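PDB 3TUF: stage II sporulation protein Q from Bacillus subtilis, which forms with SpoIIIAH an intercellular channel between mother cell and forespore, takes part in forespore engulfment and is required for anchoring membrane proteins on the forespore side of the septum. Local coordinates for residues A[39-44]-A[98-103]; A[125-130]-A[167-172]; A[91-96]-A[161-166]; A[51-56]-A[84-89]; A[113-118]-A[133-138]. One frame throughout, in Å; residues are numbered along the deposited sequence.

Contact 1: residues A[39-44]-A[98-103]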
# COMPACT_ATOMS: atom_id res chain seq x y z
N GLU A 39 22.46 35.95 -22.38
CA GLU A 39 21.45 36.17 -23.40
C GLU A 39 20.04 35.96 -22.91
O GLU A 39 19.83 35.40 -21.87
CB GLU A 39 21.71 35.35 -24.66
CG GLU A 39 21.82 33.86 -24.48
CD GLU A 39 22.22 33.16 -25.77
OE1 GLU A 39 21.86 32.00 -25.94
OE2 GLU A 39 22.89 33.76 -26.61
N ASN A 40 19.09 36.45 -23.68
CA ASN A 40 17.70 36.37 -23.32
C ASN A 40 17.03 35.21 -23.99
O ASN A 40 17.42 34.81 -25.05
CB ASN A 40 16.99 37.63 -23.76
CG ASN A 40 17.43 38.85 -23.00
OD1 ASN A 40 18.40 38.83 -22.26
ND2 ASN A 40 16.72 39.93 -23.19
N VAL A 41 16.00 34.69 -23.38
CA VAL A 41 15.32 33.50 -23.88
C VAL A 41 14.48 33.90 -25.05
O VAL A 41 13.66 34.77 -24.93
CB VAL A 41 14.42 32.87 -22.76
CG1 VAL A 41 13.47 31.76 -23.32
CG2 VAL A 41 15.30 32.35 -21.59
N ALA A 42 14.68 33.27 -26.21
CA ALA A 42 13.92 33.70 -27.39
C ALA A 42 12.81 32.73 -27.80
O ALA A 42 12.94 31.53 -27.57
CB ALA A 42 14.85 33.99 -28.57
N MET A 43 11.73 33.24 -28.38
CA MET A 43 10.75 32.40 -29.08
C MET A 43 11.52 31.46 -30.00
O MET A 43 12.44 31.89 -30.67
CB MET A 43 9.80 33.28 -29.89
CG MET A 43 8.78 33.88 -28.98
SD MET A 43 7.52 32.61 -28.56
CE MET A 43 6.53 32.77 -30.08
N PRO A 44 11.17 30.17 -30.02
CA PRO A 44 11.97 29.18 -30.77
C PRO A 44 11.64 29.13 -32.28
O PRO A 44 11.54 28.01 -32.88
CB PRO A 44 11.56 27.88 -30.11
CG PRO A 44 10.12 28.07 -29.88
CD PRO A 44 9.96 29.55 -29.47
N ALA A 98 16.87 27.76 -32.52
CA ALA A 98 17.31 27.59 -31.16
C ALA A 98 16.96 28.86 -30.38
O ALA A 98 17.25 30.00 -30.80
CB ALA A 98 18.79 27.27 -31.11
N SER A 99 16.27 28.62 -29.28
CA SER A 99 15.87 29.64 -28.35
C SER A 99 17.06 30.22 -27.60
O SER A 99 17.01 31.36 -27.19
CB SER A 99 14.90 29.02 -27.35
OG SER A 99 14.77 29.86 -26.22
N LEU A 100 18.09 29.41 -27.39
CA LEU A 100 19.34 29.88 -26.80
C LEU A 100 20.47 29.07 -27.42
O LEU A 100 20.24 28.02 -28.01
CB LEU A 100 19.36 29.64 -25.29
CG LEU A 100 18.41 30.38 -24.33
CD1 LEU A 100 18.31 29.60 -23.06
CD2 LEU A 100 18.83 31.82 -24.00
N SER A 101 21.70 29.56 -27.28
CA SER A 101 22.87 28.85 -27.75
C SER A 101 23.23 27.62 -26.87
O SER A 101 23.01 27.58 -25.65
CB SER A 101 24.01 29.83 -27.89
OG SER A 101 23.56 31.03 -28.57
N GLY A 102 23.76 26.57 -27.48
CA GLY A 102 24.11 25.41 -26.71
C GLY A 102 24.60 24.31 -27.58
O GLY A 102 25.02 24.55 -28.71
N THR A 103 24.53 23.10 -27.06
CA THR A 103 25.02 21.94 -27.77
C THR A 103 23.89 20.96 -27.91
O THR A 103 23.23 20.65 -26.93
CB THR A 103 26.08 21.25 -26.98
OG1 THR A 103 27.14 22.18 -26.76
CG2 THR A 103 26.61 20.06 -27.75

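Contact 2: residues A[125-130]-A[167-172]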
# COMPACT_ATOMS: atom_id res chain seq x y z
N LEU A 125 20.36 23.80 -17.48
CA LEU A 125 19.29 24.30 -18.35
C LEU A 125 19.33 23.60 -19.72
O LEU A 125 20.39 23.19 -20.21
CB LEU A 125 19.47 25.79 -18.57
CG LEU A 125 18.30 26.72 -18.34
CD1 LEU A 125 18.53 27.87 -19.31
CD2 LEU A 125 16.99 26.11 -18.63
N SER A 126 18.19 23.47 -20.37
CA SER A 126 18.19 22.88 -21.68
C SER A 126 16.81 23.06 -22.32
O SER A 126 15.81 23.28 -21.61
CB SER A 126 18.55 21.40 -21.55
OG SER A 126 17.48 20.75 -20.93
N THR A 127 16.75 23.00 -23.63
CA THR A 127 15.48 23.19 -24.33
C THR A 127 15.13 22.05 -25.23
O THR A 127 16.03 21.38 -25.75
CB THR A 127 15.48 24.46 -25.21
OG1 THR A 127 16.80 24.68 -25.77
CG2 THR A 127 15.07 25.62 -24.42
N VAL A 128 13.84 21.88 -25.47
CA VAL A 128 13.35 20.69 -26.20
C VAL A 128 12.40 21.15 -27.30
O VAL A 128 11.47 21.97 -27.11
CB VAL A 128 12.68 19.63 -25.24
CG1 VAL A 128 12.12 18.36 -25.99
CG2 VAL A 128 13.65 19.21 -24.13
N TYR A 129 12.66 20.61 -28.48
CA TYR A 129 11.87 20.95 -29.63
C TYR A 129 11.48 19.63 -30.18
O TYR A 129 12.35 18.75 -30.36
CB TYR A 129 12.74 21.66 -30.63
CG TYR A 129 13.59 22.75 -30.00
CD1 TYR A 129 14.75 22.42 -29.28
CD2 TYR A 129 13.22 24.10 -30.10
CE1 TYR A 129 15.57 23.39 -28.67
CE2 TYR A 129 14.02 25.12 -29.48
CZ TYR A 129 15.20 24.73 -28.77
OH TYR A 129 15.97 25.69 -28.18
N GLN A 130 10.20 19.49 -30.49
CA GLN A 130 9.66 18.17 -30.72
C GLN A 130 8.44 18.36 -31.57
O GLN A 130 7.97 19.46 -31.66
CB GLN A 130 9.36 17.57 -29.33
CG GLN A 130 7.95 17.09 -29.15
CD GLN A 130 7.70 16.40 -27.83
OE1 GLN A 130 8.67 16.08 -27.07
NE2 GLN A 130 6.39 16.17 -27.54
N PHE A 167 7.59 23.06 -27.52
CA PHE A 167 8.81 23.61 -27.01
C PHE A 167 8.86 23.60 -25.47
O PHE A 167 7.88 23.96 -24.77
CB PHE A 167 8.89 25.02 -27.50
CG PHE A 167 9.97 25.81 -26.86
CD1 PHE A 167 11.29 25.49 -27.11
CD2 PHE A 167 9.67 26.85 -26.02
CE1 PHE A 167 12.34 26.19 -26.54
CE2 PHE A 167 10.72 27.60 -25.41
CZ PHE A 167 12.07 27.26 -25.67
N GLU A 168 10.00 23.24 -24.91
CA GLU A 168 10.12 23.11 -23.48
C GLU A 168 11.44 23.70 -23.01
O GLU A 168 12.43 23.68 -23.77
CB GLU A 168 10.04 21.62 -23.12
CG GLU A 168 8.67 20.97 -23.40
CD GLU A 168 8.68 19.51 -22.98
OE1 GLU A 168 9.74 19.09 -22.41
OE2 GLU A 168 7.64 18.78 -23.20
N ILE A 169 11.45 24.23 -21.78
CA ILE A 169 12.69 24.69 -21.12
C ILE A 169 12.63 23.87 -19.91
O ILE A 169 11.54 23.78 -19.29
CB ILE A 169 12.68 26.16 -20.56
CG1 ILE A 169 11.97 27.11 -21.48
CG2 ILE A 169 14.06 26.70 -20.28
CD1 ILE A 169 10.49 26.90 -21.35
N ARG A 170 13.78 23.27 -19.57
CA ARG A 170 13.95 22.40 -18.41
C ARG A 170 15.18 22.86 -17.65
O ARG A 170 16.19 23.27 -18.27
CB ARG A 170 14.14 20.93 -18.82
CG ARG A 170 13.11 20.43 -19.83
CD ARG A 170 13.10 18.97 -19.99
NE ARG A 170 11.81 18.55 -19.47
CZ ARG A 170 10.96 17.79 -20.13
NH1 ARG A 170 11.32 17.30 -21.34
NH2 ARG A 170 9.77 17.49 -19.57
N LYS A 171 15.09 22.80 -16.32
CA LYS A 171 16.24 23.05 -15.47
C LYS A 171 16.48 21.79 -14.67
O LYS A 171 15.58 21.27 -13.98
CB LYS A 171 16.02 24.26 -14.56
CG LYS A 171 16.96 24.32 -13.36
CD LYS A 171 18.31 24.93 -13.69
CE LYS A 171 19.02 25.30 -12.38
NZ LYS A 171 20.46 24.92 -12.40
N ASP A 172 17.71 21.31 -14.79
CA ASP A 172 18.08 19.99 -14.31
C ASP A 172 17.00 18.95 -14.56
O ASP A 172 16.64 18.22 -13.68
CB ASP A 172 18.47 20.06 -12.82
CG ASP A 172 19.56 21.05 -12.60
OD1 ASP A 172 20.68 20.84 -13.10
OD2 ASP A 172 19.28 22.07 -11.98
O HOH W 1 17.51 20.64 -18.14

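Contact 3: residues A[91-96]-A[161-166]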
# COMPACT_ATOMS: atom_id res chain seq x y z
N GLY A 91 -1.69 26.80 -40.23
CA GLY A 91 -0.97 25.53 -39.95
C GLY A 91 -0.04 25.11 -41.08
O GLY A 91 0.05 23.91 -41.41
N LYS A 92 0.61 26.10 -41.71
CA LYS A 92 1.68 25.83 -42.68
C LYS A 92 2.98 25.59 -41.92
O LYS A 92 3.17 26.05 -40.77
CB LYS A 92 1.88 27.02 -43.63
CG LYS A 92 0.70 27.42 -44.52
CD LYS A 92 0.90 28.83 -45.12
CE LYS A 92 -0.41 29.42 -45.70
NZ LYS A 92 -0.12 30.64 -46.51
N ASP A 93 3.89 24.89 -42.59
CA ASP A 93 5.21 24.58 -42.07
C ASP A 93 5.93 25.85 -41.70
O ASP A 93 5.73 26.88 -42.35
CB ASP A 93 6.05 23.89 -43.15
CG ASP A 93 5.74 22.42 -43.28
OD1 ASP A 93 4.97 21.85 -42.48
OD2 ASP A 93 6.28 21.79 -44.21
N PHE A 94 6.81 25.79 -40.70
CA PHE A 94 7.61 26.96 -40.46
C PHE A 94 8.88 26.54 -39.77
O PHE A 94 8.99 25.39 -39.27
CB PHE A 94 6.80 27.94 -39.59
CG PHE A 94 6.36 27.34 -38.22
CD1 PHE A 94 7.22 27.45 -37.09
CD2 PHE A 94 5.09 26.70 -38.06
CE1 PHE A 94 6.87 26.87 -35.84
CE2 PHE A 94 4.71 26.16 -36.84
CZ PHE A 94 5.61 26.24 -35.71
N ASP A 95 9.85 27.42 -39.72
CA ASP A 95 11.17 26.97 -39.34
C ASP A 95 11.28 27.21 -37.89
O ASP A 95 10.88 28.26 -37.41
CB ASP A 95 12.26 27.72 -40.10
CG ASP A 95 12.12 27.55 -41.68
OD1 ASP A 95 12.38 26.41 -42.19
OD2 ASP A 95 11.77 28.53 -42.38
N VAL A 96 11.77 26.21 -37.18
CA VAL A 96 12.06 26.32 -35.76
C VAL A 96 13.54 26.64 -35.53
O VAL A 96 14.41 26.12 -36.25
CB VAL A 96 11.80 24.97 -35.18
CG1 VAL A 96 12.47 24.77 -33.72
CG2 VAL A 96 10.31 24.66 -35.27
N SER A 161 -2.83 19.75 -31.83
CA SER A 161 -2.08 20.97 -32.04
C SER A 161 -1.64 21.08 -33.52
O SER A 161 -0.66 21.84 -33.86
CB SER A 161 -0.80 20.88 -31.24
OG SER A 161 -1.07 20.71 -29.88
N GLY A 162 -2.33 20.33 -34.39
CA GLY A 162 -1.97 20.21 -35.80
C GLY A 162 -0.48 20.31 -36.12
O GLY A 162 0.40 19.69 -35.49
N ASN A 163 -0.21 21.12 -37.12
CA ASN A 163 1.16 21.28 -37.59
C ASN A 163 1.81 22.29 -36.65
O ASN A 163 1.39 23.43 -36.61
CB ASN A 163 1.14 21.70 -39.05
CG ASN A 163 2.52 22.03 -39.60
OD1 ASN A 163 3.51 22.18 -38.89
ND2 ASN A 163 2.57 22.18 -40.90
N HIS A 164 2.80 21.85 -35.87
CA HIS A 164 3.33 22.74 -34.81
C HIS A 164 4.75 22.46 -34.35
O HIS A 164 5.36 21.50 -34.80
CB HIS A 164 2.47 22.59 -33.58
CG HIS A 164 2.64 21.26 -32.87
ND1 HIS A 164 2.09 20.07 -33.35
CD2 HIS A 164 3.27 20.94 -31.71
CE1 HIS A 164 2.39 19.09 -32.53
NE2 HIS A 164 3.10 19.59 -31.52
N VAL A 165 5.27 23.23 -33.40
CA VAL A 165 6.41 22.71 -32.63
C VAL A 165 6.04 22.68 -31.14
O VAL A 165 5.42 23.63 -30.65
CB VAL A 165 7.70 23.56 -32.87
CG1 VAL A 165 7.46 25.07 -32.53
CG2 VAL A 165 8.83 23.06 -32.04
N HIS A 166 6.36 21.60 -30.43
CA HIS A 166 6.29 21.61 -29.00
C HIS A 166 7.62 22.08 -28.42
O HIS A 166 8.67 21.57 -28.78
CB HIS A 166 6.02 20.21 -28.49
CG HIS A 166 5.86 20.11 -26.99
ND1 HIS A 166 4.76 20.58 -26.33
CD2 HIS A 166 6.67 19.58 -26.04
CE1 HIS A 166 4.88 20.34 -25.03
NE2 HIS A 166 6.04 19.75 -24.83

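Contact 4: residues A[51-56]-A[84-89]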
# COMPACT_ATOMS: atom_id res chain seq x y z
N VAL A 51 3.31 33.16 -35.93
CA VAL A 51 2.75 32.05 -35.15
C VAL A 51 2.09 32.50 -33.87
O VAL A 51 2.39 33.59 -33.35
CB VAL A 51 3.74 30.90 -34.86
CG1 VAL A 51 4.15 30.22 -36.19
CG2 VAL A 51 4.97 31.39 -34.05
N SER A 52 1.20 31.64 -33.38
CA SER A 52 0.59 31.81 -32.06
C SER A 52 0.78 30.56 -31.18
O SER A 52 0.94 29.47 -31.68
CB SER A 52 -0.88 32.12 -32.23
OG SER A 52 -1.48 31.06 -32.94
N VAL A 53 0.77 30.73 -29.87
CA VAL A 53 0.73 29.62 -28.92
C VAL A 53 -0.63 28.92 -29.04
O VAL A 53 -1.65 29.53 -28.80
CB VAL A 53 0.88 30.16 -27.49
CG1 VAL A 53 0.75 29.03 -26.49
CG2 VAL A 53 2.23 30.88 -27.32
N VAL A 54 -0.68 27.65 -29.44
CA VAL A 54 -1.98 26.93 -29.45
C VAL A 54 -2.16 25.95 -28.29
O VAL A 54 -3.21 25.33 -28.13
CB VAL A 54 -2.19 26.18 -30.74
CG1 VAL A 54 -2.49 27.20 -31.85
CG2 VAL A 54 -0.95 25.18 -31.03
N LYS A 55 -1.11 25.77 -27.49
CA LYS A 55 -1.24 25.13 -26.22
C LYS A 55 -0.16 25.59 -25.26
O LYS A 55 1.03 25.79 -25.64
CB LYS A 55 -1.25 23.62 -26.35
CG LYS A 55 -1.55 22.90 -25.01
CD LYS A 55 -1.05 21.40 -25.03
CE LYS A 55 -1.80 20.55 -26.08
NZ LYS A 55 -3.26 20.91 -26.08
N LYS A 56 -0.63 25.77 -24.02
CA LYS A 56 0.15 26.32 -22.90
C LYS A 56 0.60 25.20 -21.96
O LYS A 56 0.06 24.08 -22.02
CB LYS A 56 -0.70 27.34 -22.09
CG LYS A 56 -1.02 28.61 -22.81
CD LYS A 56 -2.03 29.43 -21.94
CE LYS A 56 -2.55 30.65 -22.72
NZ LYS A 56 -3.65 31.40 -22.01
N ILE A 84 4.96 24.74 -24.41
CA ILE A 84 4.01 25.38 -25.28
C ILE A 84 4.07 24.76 -26.67
O ILE A 84 5.13 24.21 -27.07
CB ILE A 84 4.26 26.86 -25.37
CG1 ILE A 84 5.65 27.10 -25.99
CG2 ILE A 84 4.15 27.47 -23.96
CD1 ILE A 84 6.20 28.52 -25.94
N ASP A 85 2.93 24.83 -27.36
CA ASP A 85 2.83 24.46 -28.76
C ASP A 85 2.58 25.71 -29.58
O ASP A 85 1.65 26.47 -29.30
CB ASP A 85 1.67 23.51 -28.99
CG ASP A 85 1.94 22.09 -28.39
OD1 ASP A 85 3.12 21.80 -27.95
OD2 ASP A 85 0.98 21.27 -28.39
N LEU A 86 3.40 25.91 -30.60
CA LEU A 86 3.29 27.07 -31.49
C LEU A 86 2.81 26.58 -32.83
O LEU A 86 3.34 25.55 -33.32
CB LEU A 86 4.67 27.70 -31.66
CG LEU A 86 5.06 28.40 -30.38
CD1 LEU A 86 6.59 28.64 -30.29
CD2 LEU A 86 4.22 29.74 -30.20
N ALA A 87 1.83 27.26 -33.42
CA ALA A 87 1.42 26.94 -34.84
C ALA A 87 1.14 28.25 -35.58
O ALA A 87 0.85 29.26 -34.92
CB ALA A 87 0.24 25.98 -34.93
N GLU A 88 1.28 28.22 -36.92
CA GLU A 88 1.08 29.34 -37.83
C GLU A 88 -0.43 29.45 -38.11
O GLU A 88 -1.13 28.42 -38.09
CB GLU A 88 1.86 29.07 -39.14
CG GLU A 88 1.73 30.17 -40.28
CD GLU A 88 0.52 29.95 -41.28
OE1 GLU A 88 0.17 28.78 -41.57
OE2 GLU A 88 -0.07 30.95 -41.78
N LYS A 89 -0.94 30.68 -38.38
CA LYS A 89 -2.38 30.85 -38.59
C LYS A 89 -3.00 29.69 -39.42
O LYS A 89 -3.93 29.05 -38.97
CB LYS A 89 -2.73 32.21 -39.20
CG LYS A 89 -4.27 32.63 -39.06
CD LYS A 89 -5.22 32.22 -40.25
CE LYS A 89 -5.63 33.41 -41.15
NZ LYS A 89 -4.48 34.09 -41.83

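Contact 5: residues A[113-118]-A[133-138]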
# COMPACT_ATOMS: atom_id res chain seq x y z
N LEU A 113 6.47 10.98 -31.27
CA LEU A 113 6.82 12.39 -31.08
C LEU A 113 7.22 13.21 -32.35
O LEU A 113 7.25 14.44 -32.31
CB LEU A 113 7.91 12.50 -30.00
CG LEU A 113 7.55 11.97 -28.59
CD1 LEU A 113 8.68 12.21 -27.49
CD2 LEU A 113 6.18 12.54 -28.15
N GLY A 114 7.48 12.55 -33.48
CA GLY A 114 8.16 13.21 -34.65
C GLY A 114 9.66 13.34 -34.33
O GLY A 114 10.21 12.70 -33.40
N TYR A 115 10.35 14.19 -35.05
CA TYR A 115 11.71 14.51 -34.59
C TYR A 115 11.80 15.21 -33.25
O TYR A 115 10.95 16.02 -32.90
CB TYR A 115 12.39 15.37 -35.60
CG TYR A 115 13.04 14.57 -36.67
CD1 TYR A 115 14.36 14.08 -36.49
CD2 TYR A 115 12.37 14.33 -37.90
CE1 TYR A 115 15.01 13.36 -37.55
CE2 TYR A 115 13.00 13.61 -38.96
CZ TYR A 115 14.31 13.15 -38.75
OH TYR A 115 14.91 12.47 -39.77
N VAL A 116 12.84 14.92 -32.49
CA VAL A 116 12.93 15.53 -31.18
C VAL A 116 14.33 16.01 -31.13
O VAL A 116 15.25 15.24 -31.44
CB VAL A 116 12.73 14.51 -30.01
CG1 VAL A 116 12.99 15.19 -28.63
CG2 VAL A 116 11.32 13.81 -30.03
N VAL A 117 14.51 17.30 -30.78
CA VAL A 117 15.84 17.86 -30.59
C VAL A 117 15.91 18.44 -29.20
O VAL A 117 14.95 19.03 -28.69
CB VAL A 117 16.15 18.97 -31.60
CG1 VAL A 117 17.54 19.67 -31.27
CG2 VAL A 117 16.08 18.45 -33.06
N GLU A 118 17.07 18.28 -28.58
CA GLU A 118 17.22 18.77 -27.25
C GLU A 118 18.54 19.47 -27.21
O GLU A 118 19.55 18.92 -27.63
CB GLU A 118 17.17 17.61 -26.28
CG GLU A 118 17.54 17.96 -24.86
CD GLU A 118 17.29 16.83 -23.80
OE1 GLU A 118 17.75 17.08 -22.67
OE2 GLU A 118 16.65 15.75 -24.06
N SER A 133 9.18 17.96 -38.41
CA SER A 133 9.08 17.27 -39.70
C SER A 133 10.47 16.97 -40.18
O SER A 133 10.69 15.96 -40.88
CB SER A 133 8.60 18.24 -40.77
OG SER A 133 7.23 18.55 -40.61
N GLU A 134 11.39 17.90 -39.89
CA GLU A 134 12.77 17.85 -40.40
C GLU A 134 13.68 18.35 -39.36
O GLU A 134 13.27 19.09 -38.47
CB GLU A 134 12.99 18.78 -41.61
CG GLU A 134 11.82 18.88 -42.63
CD GLU A 134 12.17 19.81 -43.79
OE1 GLU A 134 13.40 20.17 -43.88
OE2 GLU A 134 11.22 20.17 -44.58
N VAL A 135 14.95 18.01 -39.52
CA VAL A 135 15.97 18.43 -38.58
C VAL A 135 17.12 18.97 -39.41
O VAL A 135 17.39 18.48 -40.53
CB VAL A 135 16.35 17.24 -37.66
CG1 VAL A 135 17.71 17.40 -37.05
CG2 VAL A 135 15.32 17.14 -36.54
N SER A 136 17.76 20.01 -38.90
CA SER A 136 18.85 20.65 -39.61
C SER A 136 20.09 20.51 -38.73
O SER A 136 21.12 21.12 -39.00
CB SER A 136 18.50 22.12 -39.89
OG SER A 136 17.19 22.23 -40.52
N VAL A 137 20.00 19.68 -37.67
CA VAL A 137 21.12 19.45 -36.73
C VAL A 137 21.31 17.97 -36.45
O VAL A 137 20.47 17.15 -36.80
CB VAL A 137 20.95 20.19 -35.34
CG1 VAL A 137 21.11 21.67 -35.48
CG2 VAL A 137 19.59 19.88 -34.71
N GLU A 138 22.40 17.64 -35.77
CA GLU A 138 22.61 16.28 -35.28
C GLU A 138 23.35 16.30 -33.93
O GLU A 138 24.06 17.29 -33.61
CB GLU A 138 23.41 15.46 -36.29
CG GLU A 138 24.89 15.85 -36.30
CD GLU A 138 25.67 15.17 -37.40
OE1 GLU A 138 25.42 13.97 -37.68
OE2 GLU A 138 26.53 15.82 -38.00

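Contact 1: residues A[39-44]-A[98-103]
S99 and A42 hold each other through two bonds, one from the side chain and one from the backbone. With OG turned anti to the backbone N (chi1 164°), the serine reaches across to A42, and S99 OG donates to A42 O at 2.8 Å, in the carbonyl plane and on a lone pair. In return A42 N donates a hydrogen bond to S99 O at 3.2 Å. A small hydroxyl suits this spot, since V41 CG1 lies only 3.7 Å from S99 OG.

At the other end E39 extends its chain beyond CG toward the turn. The amide of S101 meets the carboxylate nearly along its C-O axis, S101 N to E39 OE1 being 2.8 Å in an almost straight line (174°). S101 OG lies 3.3 Å from E39 OE1, at best a weak bond, its stronger partner being the backbone N of Q145.

Between these polar ends sits L100. Its CD2 methyl packs 3.7 Å from E39 CG and 3.5 Å from N40 O, so the leucine shields the aliphatic part of the glutamate and covers the backbone. The side-chain amide of Q145 also bonds N40 O and S99 O, binding both segments from outside. Polar backbone groups in irregular chain are thus met by the hydroxyl of S99, the carboxylate of E39 and the amide of Q145, with one backbone bond, which fixes the N-terminal segment against the turn before strand 102-110 without any sheet pairing.

Contact 2: residues A[125-130]-A[167-172]
The ring of F167 overlaps two neighbours on the opposite strand: its CE1 lies 3.5 Å from T127 CG2 and 3.6 Å from Y129 CE2. The phenylalanine and tyrosine run side by side and point the same way, but their planes stand 45° apart, so the rings nestle obliquely. The Y129 hydroxyl bonds the backbone N of S99. Further along the same face L125 and I169 also run alongside each other; the L125 CD2 to I169 CG2 approach of 3.4 Å is tighter than usual carbon packing. Branched and aromatic side chains suit L125, T127, Y129, F167 and I169, all of them buried.

The opposite face is mixed. V128 CB rests 3.9 Å from E168 CB, and its CG2 methyl lies loosely against the end of R170. E168 sends OE2 to H166 NE2, which ties this face to the neighbouring histidine.

Regular backbone pairing holds the strands together. S126 and R170 form one hydrogen-bonded antiparallel pair, with R170 N to S126 O at 2.9 Å; V128 and E168 form the next, with V128 N to E168 O at 2.8 Å. A water 2.8 Å from S126 OG also gives a weak bond to R170 O. Strand 125-130 is bonded on its far edge to strand 116-120, and 167-171 to strand 84-88 at F167 and strand 174-176 at I169, so this pairing lies in the interior of the antiparallel sheet on which the M23 peptidase fold is built.

Contact 3: residues A[91-96]-A[161-166]
Two first torsions set up this contact. N163 carries its amide anti to the backbone N (chi1 174°), straight at the segment 91-96, while F94 swings its ring between its own backbone N and carbonyl carbon (chi1 59°), which brings the far end of the ring to V165. The N163 amide is the polar link: N163 ND2 donates to D93 OD1 at 2.9 Å, reaching the carboxylate on its anti side and somewhat out of its plane. The two flat groups stand steeply against each other, 72° apart. G91 O comes within 3.1 Å of N163 ND2; the phi of G91 is positive, a conformation that glycine adopts easily. The other end of the amide has its own partner, since N163 OD1 is bonded to S152 OG, and that pairing fixes which way the amide is turned. With an alanine here both bonds of the amide are gone, and D93 and S152 would probably lose the group that links them.

Next to the polar link the contact is apolar. F94 CE1 packs 3.8 Å from V165 CG1, the two side chains crossing at about a right angle, and N163 O lies at the ring's edge near its plane. V96 CG2 sits 3.7 Å from V165 CB, so V165 packs against both F94 and V96, a compact beta-branched residue well suited to a strand. V165 lies in strand 165-171 and is backbone-bonded to L86 of strand 84-88, whereas V96 belongs to strand 95-97 and pairs with strand 148-151, so the contact packs one sheet against the other.

Contact 4: residues A[51-56]-A[84-89]
A classic beta bulge interrupts the antiparallel pairing of strands 51-55 and 84-88, with V54 and K55 both facing D85. V54 N donates to D85 O at 2.6 Å, and K55 N adds a weak bond to the same oxygen at 3.4 Å. The backbone of V54 (phi -103°, psi -6°) departs from extended geometry, which lets the extra residue fit. Pairing then resumes on the far side, where D85 N bonds K55 O at 2.7 Å. Before the bulge S52 and A87 form a regular hydrogen-bonded pair, S52 N to A87 O being 2.9 Å.

The side chains divide by face. V53 and L86 share one, V53 CG2 lying 3.7 Å from L86 CD2; leucine here also meets V165 and P44 inside the fold. V51 packs its CB against A87 O at 3.3 Å and its CG1 against E88. On the other face, D85 and K55 lie side by side, with K55 CE 3.7 Å from D85 OD2. Their charged ends do not meet: the lysine bends so that NZ reaches L71 O and D160. V54 CG2 crosses D85 at 3.7 Å from its CB, covering the aliphatic base of the aspartate.

D85 itself is bonded through OD1 to H166 ND1 and through OD2 to S161 OG. With S81 four residues earlier and the H164-V165-H166 sequence, it appears to correspond to the HxxxD and HxH metal-site motifs of M23 peptidases; serine replaces the first histidine, so the site is probably degenerate here.

Contact 5: residues A[113-118]-A[133-138]
One face of the Y115 ring is covered by V135, whose CB stands over it, and the V135 CG2 methyl sits close above the near rim, 3.2 Å from Y115 CD1 and 3.4 Å from Y115 CG. From a slant, neither squarely over a face nor at an edge, come S133 O, 3.8 Å from Y115 CD2, and E134 N. The tyrosine therefore lies across the chain from S133 to V135, spanning a backbone as well as a side chain. A broad, flat residue is apt for this partly exposed position, covering several small groups at once.

With CG2 of V135 beside its backbone N (chi1 158°), that methyl is directed at both Y115 and V117: besides the tyrosine it meets V117 CG2 at 3.8 Å. V117 in turn sends CG1 to V137 CG2 at 4.0 Å. Three valines in loose contact so form an apolar row next to the ring, and V137 continues it to V104 and I149. If Y115 were an alanine, the V135 methyl would probably lose its aromatic cover, and a gap would be likely to open over S133 and V135.

No hydrogen bond joins the two segments, so their adhesion rests on packing alone. Polar ties run outside it, as in S133 OG with S152 O. The chain turns a corner at Y115; V117, beyond it, lies in strand 116-120 of the large antiparallel sheet, while V135 lies in the short, weakly bonded strand 134-135 of the three-stranded sheet. The arrangement is apolar packing between the faces of two sheets, here at the surface of the domain.

How the contacts relate
Along the chain contact 4 is nested inside the loop closed by contact 1, contact 5 inside that of contact 3, and contacts 2 and 3 cross. Contacts 2 and 3 share strand 165-171, which is flanked by strand 84-88 of contact 4 and strand 125-132 of contact 2. Contacts 3 and 4 have centres only about 8 Å apart and meet through D85, H166 and S161; contacts 1 and 2 lie about 10 Å apart, joined by S99, P44, Y129 and F167. Contact 5, about 18 Å between centres from contact 4, packs the three-stranded sheet against the large one. Contacts 1 and 4 bring in the N-terminal segments, and contacts 2, 3 and 5 lie within the M23 region.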